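Local coordinates for fructose-bisphosphate aldolase class I (PDB 1W8S), which belongs to the DeoC/LacD family of class I aldolases, enzymes built on a TIM-barrel fold, at residues Tyr163-Ala168 with Met176-Thr181. The protein carries 2 engineered substitutions. Residues are numbered along the deposited sequence; the frame is centred on the assembly and turned at random.
With FBP (1,6-di-O-phosphono-beta-D-fructofuranose), chain O.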
ATOM      1  N   TYR E 163      18.973 -22.223  -4.909  1.00 10.50           N
ATOM      2  CA  TYR E 163      17.604 -21.650  -4.825  1.00 10.56           C
ATOM      3  C   TYR E 163      17.642 -20.241  -5.407  1.00 10.37           C
ATOM      4  O   TYR E 163      16.799 -19.863  -6.238  1.00 11.87           O
ATOM      5  CB  TYR E 163      17.072 -21.680  -3.391  1.00 10.47           C
ATOM      6  CG  TYR E 163      15.547 -21.807  -3.204  1.00 10.55           C
ATOM      7  CD1 TYR E 163      15.024 -22.287  -2.001  1.00 11.24           C
ATOM      8  CD2 TYR E 163      14.640 -21.440  -4.212  1.00 10.46           C
ATOM      9  CE1 TYR E 163      13.629 -22.403  -1.803  1.00 12.52           C
ATOM     10  CE2 TYR E 163      13.251 -21.564  -4.029  1.00 12.45           C
ATOM     11  CZ  TYR E 163      12.747 -22.033  -2.834  1.00 10.32           C
ATOM     12  OH  TYR E 163      11.368 -22.126  -2.659  1.00 13.83           O
ATOM     13  N   ALA E 164      18.667 -19.483  -5.051  1.00 10.45           N
ATOM     14  CA  ALA E 164      18.779 -18.111  -5.503  1.00 10.75           C
ATOM     15  C   ALA E 164      18.773 -18.084  -7.031  1.00 11.62           C
ATOM     16  O   ALA E 164      18.099 -17.280  -7.656  1.00 12.75           O
ATOM     17  CB  ALA E 164      20.041 -17.498  -4.976  1.00 10.86           C
ATOM     18  N   ALA E 165      19.558 -18.970  -7.616  1.00 10.92           N
ATOM     19  CA  ALA E 165      19.733 -19.030  -9.047  1.00 11.95           C
ATOM     20  C   ALA E 165      18.421 -19.431  -9.722  1.00 11.69           C
ATOM     21  O   ALA E 165      18.022 -18.845 -10.732  1.00 11.94           O
ATOM     22  CB  ALA E 165      20.830 -20.031  -9.384  1.00 12.24           C
ATOM     23  N   ARG E 166      17.746 -20.422  -9.169  1.00 11.87           N
ATOM     24  CA  ARG E 166      16.551 -20.937  -9.834  1.00 11.98           C
ATOM     25  C   ARG E 166      15.478 -19.828  -9.782  1.00 12.37           C
ATOM     26  O   ARG E 166      14.765 -19.622 -10.764  1.00 11.91           O
ATOM     27  CB  ARG E 166      16.014 -22.218  -9.201  1.00 12.12           C
ATOM     28  CG  ARG E 166      14.827 -22.816  -9.975  1.00 11.50           C
ATOM     29  CD  ARG E 166      15.060 -22.950 -11.471  1.00 13.55           C
ATOM     30  NE  ARG E 166      14.034 -23.763 -12.111  1.00 13.99           N
ATOM     31  CZ  ARG E 166      14.266 -24.778 -12.943  1.00 13.91           C
ATOM     32  NH1 ARG E 166      15.503 -25.137 -13.299  1.00 14.97           N
ATOM     33  NH2 ARG E 166      13.253 -25.450 -13.425  1.00 13.27           N
ATOM     34  N   ILE E 167      15.358 -19.139  -8.651  1.00 11.80           N
ATOM     35  CA  ILE E 167      14.339 -18.068  -8.515  1.00 13.36           C
ATOM     36  C   ILE E 167      14.544 -16.988  -9.582  1.00 13.31           C
ATOM     37  O   ILE E 167      13.595 -16.500 -10.184  1.00 14.56           O
ATOM     38  CB  ILE E 167      14.377 -17.438  -7.129  1.00 13.07           C
ATOM     39  CG1 ILE E 167      13.893 -18.406  -6.068  1.00 14.09           C
ATOM     40  CG2 ILE E 167      13.464 -16.200  -7.081  1.00 14.18           C
ATOM     41  CD1 ILE E 167      14.355 -18.049  -4.658  1.00 14.62           C
ATOM     42  N   ALA E 168      15.795 -16.636  -9.849  1.00 14.42           N
ATOM     43  CA  ALA E 168      16.091 -15.608 -10.827  1.00 13.90           C
ATOM     44  C   ALA E 168      15.640 -16.033 -12.221  1.00 14.86           C
ATOM     45  O   ALA E 168      15.034 -15.262 -12.946  1.00 14.36           O
ATOM     46  CB  ALA E 168      17.543 -15.264 -10.795  1.00 13.70           C
ATOM     47  N   MET E 176      21.957 -13.179 -14.235  1.00 11.30           N
ATOM     48  CA  MET E 176      21.814 -13.103 -12.784  1.00 11.80           C
ATOM     49  C   MET E 176      23.157 -12.989 -12.080  1.00 12.16           C
ATOM     50  O   MET E 176      24.200 -13.382 -12.624  1.00 13.32           O
ATOM     51  CB  MET E 176      21.039 -14.317 -12.247  1.00 12.17           C
ATOM     52  CG  MET E 176      21.807 -15.647 -12.300  1.00 11.90           C
ATOM     53  SD  MET E 176      20.820 -17.059 -11.690  1.00 14.23           S
ATOM     54  CE  MET E 176      19.778 -17.300 -13.108  1.00 11.56           C
ATOM     55  N   LYS E 177      23.099 -12.488 -10.854  1.00 12.89           N
ATOM     56  CA  LYS E 177      24.230 -12.380  -9.966  1.00 13.44           C
ATOM     57  C   LYS E 177      23.882 -13.107  -8.692  1.00 13.31           C
ATOM     58  O   LYS E 177      22.821 -12.878  -8.122  1.00 12.32           O
ATOM     59  CB  LYS E 177      24.521 -10.918  -9.670  1.00 13.36           C
ATOM     60  CG  LYS E 177      25.545 -10.683  -8.586  1.00 17.56           C
ATOM     61  CD  LYS E 177      26.119  -9.226  -8.615  1.00 20.50           C
ATOM     62  CE  LYS E 177      25.078  -8.156  -8.287  1.00 25.60           C
ATOM     63  NZ  LYS E 177      25.658  -6.869  -7.785  1.00 25.46           N
ATOM     64  N   ILE E 178      24.730 -14.035  -8.273  1.00 12.39           N
ATOM     65  CA  ILE E 178      24.510 -14.817  -7.057  1.00 12.99           C
ATOM     66  C   ILE E 178      25.838 -15.002  -6.320  1.00 13.32           C
ATOM     67  O   ILE E 178      26.900 -14.794  -6.902  1.00 13.78           O
ATOM     68  CB  ILE E 178      23.883 -16.203  -7.363  1.00 12.86           C
ATOM     69  CG1 ILE E 178      24.844 -17.071  -8.183  1.00 12.90           C
ATOM     70  CG2 ILE E 178      22.526 -16.049  -8.054  1.00 12.12           C
ATOM     71  CD1 ILE E 178      24.320 -18.432  -8.475  1.00 13.67           C
ATOM     72  N   LYS E 179      25.762 -15.405  -5.056  1.00 14.15           N
ATOM     73  CA  LYS E 179      26.943 -15.637  -4.221  1.00 13.83           C
ATOM     74  C   LYS E 179      27.583 -16.984  -4.535  1.00 13.82           C
ATOM     75  O   LYS E 179      26.917 -17.947  -4.886  1.00 13.51           O
ATOM     76  CB  LYS E 179      26.552 -15.575  -2.719  1.00 13.72           C
ATOM     77  CG  LYS E 179      26.095 -14.143  -2.303  1.00 17.34           C
ATOM     78  CD  LYS E 179      26.017 -13.919  -0.784  1.00 18.93           C
ATOM     79  CE  LYS E 179      25.960 -12.410  -0.493  1.00 20.74           C
ATOM     80  NZ  LYS E 179      25.883 -12.037   0.966  1.00 24.12           N
ATOM     81  N   TYR E 180      28.894 -17.043  -4.377  1.00 13.98           N
ATOM     82  CA  TYR E 180      29.649 -18.261  -4.548  1.00 13.93           C
ATOM     83  C   TYR E 180      29.475 -19.172  -3.329  1.00 13.76           C
ATOM     84  O   TYR E 180      29.447 -18.694  -2.188  1.00 13.60           O
ATOM     85  CB  TYR E 180      31.138 -17.893  -4.730  1.00 14.37           C
ATOM     86  CG  TYR E 180      32.034 -19.036  -5.122  1.00 13.23           C
ATOM     87  CD1 TYR E 180      31.656 -19.945  -6.106  1.00 13.97           C
ATOM     88  CD2 TYR E 180      33.287 -19.197  -4.535  1.00 14.93           C
ATOM     89  CE1 TYR E 180      32.470 -20.999  -6.472  1.00 13.81           C
ATOM     90  CE2 TYR E 180      34.118 -20.266  -4.904  1.00 12.75           C
ATOM     91  CZ  TYR E 180      33.696 -21.162  -5.874  1.00 13.74           C
ATOM     92  OH  TYR E 180      34.501 -22.225  -6.255  1.00 12.29           O
ATOM     93  N   THR E 181      29.360 -20.483  -3.580  1.00 14.03           N
ATOM     94  CA  THR E 181      29.288 -21.480  -2.514  1.00 14.10           C
ATOM     95  C   THR E 181      30.642 -21.813  -1.877  1.00 15.04           C
ATOM     96  O   THR E 181      30.688 -22.451  -0.820  1.00 14.94           O
ATOM     97  CB  THR E 181      28.675 -22.791  -3.042  1.00 14.96           C
ATOM     98  OG1 THR E 181      29.400 -23.255  -4.217  1.00 12.62           O
ATOM     99  CG2 THR E 181      27.204 -22.547  -3.466  1.00 13.57           C
TER
HETATM  100  P1  FBP O 270      31.424  -7.041  -4.266  1.00 16.68           P
HETATM  101  O1P FBP O 270      32.122  -5.934  -3.577  1.00 16.25           O
HETATM  102  O2P FBP O 270      32.304  -7.871  -5.249  1.00 14.16           O
HETATM  103  O3P FBP O 270      30.770  -8.044  -3.309  1.00 15.13           O
HETATM  104  O1  FBP O 270      30.279  -6.366  -5.146  1.00 15.99           O
HETATM  105  C1  FBP O 270      29.337  -7.152  -5.843  1.00 20.84           C
HETATM  106  C2  FBP O 270      27.959  -6.979  -5.189  1.00 24.86           C
HETATM  107  O2  FBP O 270      26.994  -7.836  -5.840  1.00 26.06           O
HETATM  108  C3  FBP O 270      27.438  -5.535  -5.200  1.00 24.70           C
HETATM  109  O3  FBP O 270      26.886  -5.108  -6.435  1.00 25.41           O
HETATM  110  C4  FBP O 270      26.413  -5.595  -4.068  1.00 26.46           C
HETATM  111  O4  FBP O 270      26.097  -4.348  -3.473  1.00 28.33           O
HETATM  112  C5  FBP O 270      27.131  -6.481  -3.061  1.00 28.64           C
HETATM  113  O5  FBP O 270      27.979  -7.365  -3.814  1.00 27.88           O
HETATM  114  C6  FBP O 270      26.125  -7.254  -2.215  1.00 30.90           C
HETATM  115  O6  FBP O 270      26.828  -8.139  -1.362  1.00 34.26           O
HETATM  116  P2  FBP O 270      26.618  -8.097   0.243  1.00 35.66           P
HETATM  117  O4P FBP O 270      27.966  -8.389   0.858  1.00 34.36           O
HETATM  118  O5P FBP O 270      26.015  -6.750   0.647  1.00 31.87           O
HETATM  119  O6P FBP O 270      25.737  -9.274   0.700  1.00 29.44           O
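Met176 meets the helix as an unbranched thioether laid across the small residues Ala165 and Ala168. Its CG sits between its own backbone N and carbonyl carbon (chi1 71°), and the chain then runs straight as far as the sulfur, which rests against the backbone of the helix, SD 3.5 Å from Ala165 CA. A bend at the last torsion (chi3 77°) turns the methyl along the helix, so that CE comes to 3.3 Å from Ala165 O and 3.8 Å from Ala168 CB. The fit is snug: the long, slender chain lies against the methyls of Ala165 and Ala168 and the helix backbone.

Lys177 points to the other side of the strand, where its NZ donates a hydrogen bond of 2.6 Å to O2 of FBP. This two-sidedness illustrates a principle of the TIM barrel: apolar residues of a strand face the surrounding helices while their neighbours in sequence face the interior. Helix 158-171 and strand 175-179 complete the beta-alpha-beta unit begun by strand 141-145, and the axes of helix 163-168 and strand 176-179 run almost antiparallel (166°) and approach to 8.6 Å.

Ile178 returns to the helix and divides its branches between two alanines. Its longer branch, extended, brings CD1 to 3.9 Å from Ala165 CB, while CG2 approaches Ala164 CB at 4.2 Å. The Ala165 methyl thus touches both Met176 and Ile178, and Phe187 and Ala190 of helix 184-193 also pack on the isoleucine.

At Lys179 an extended side chain leads away from the helix, and its NZ gives a hydrogen bond of 2.8 Å to O6P of FBP, with Glu155 as a salt-bridge partner.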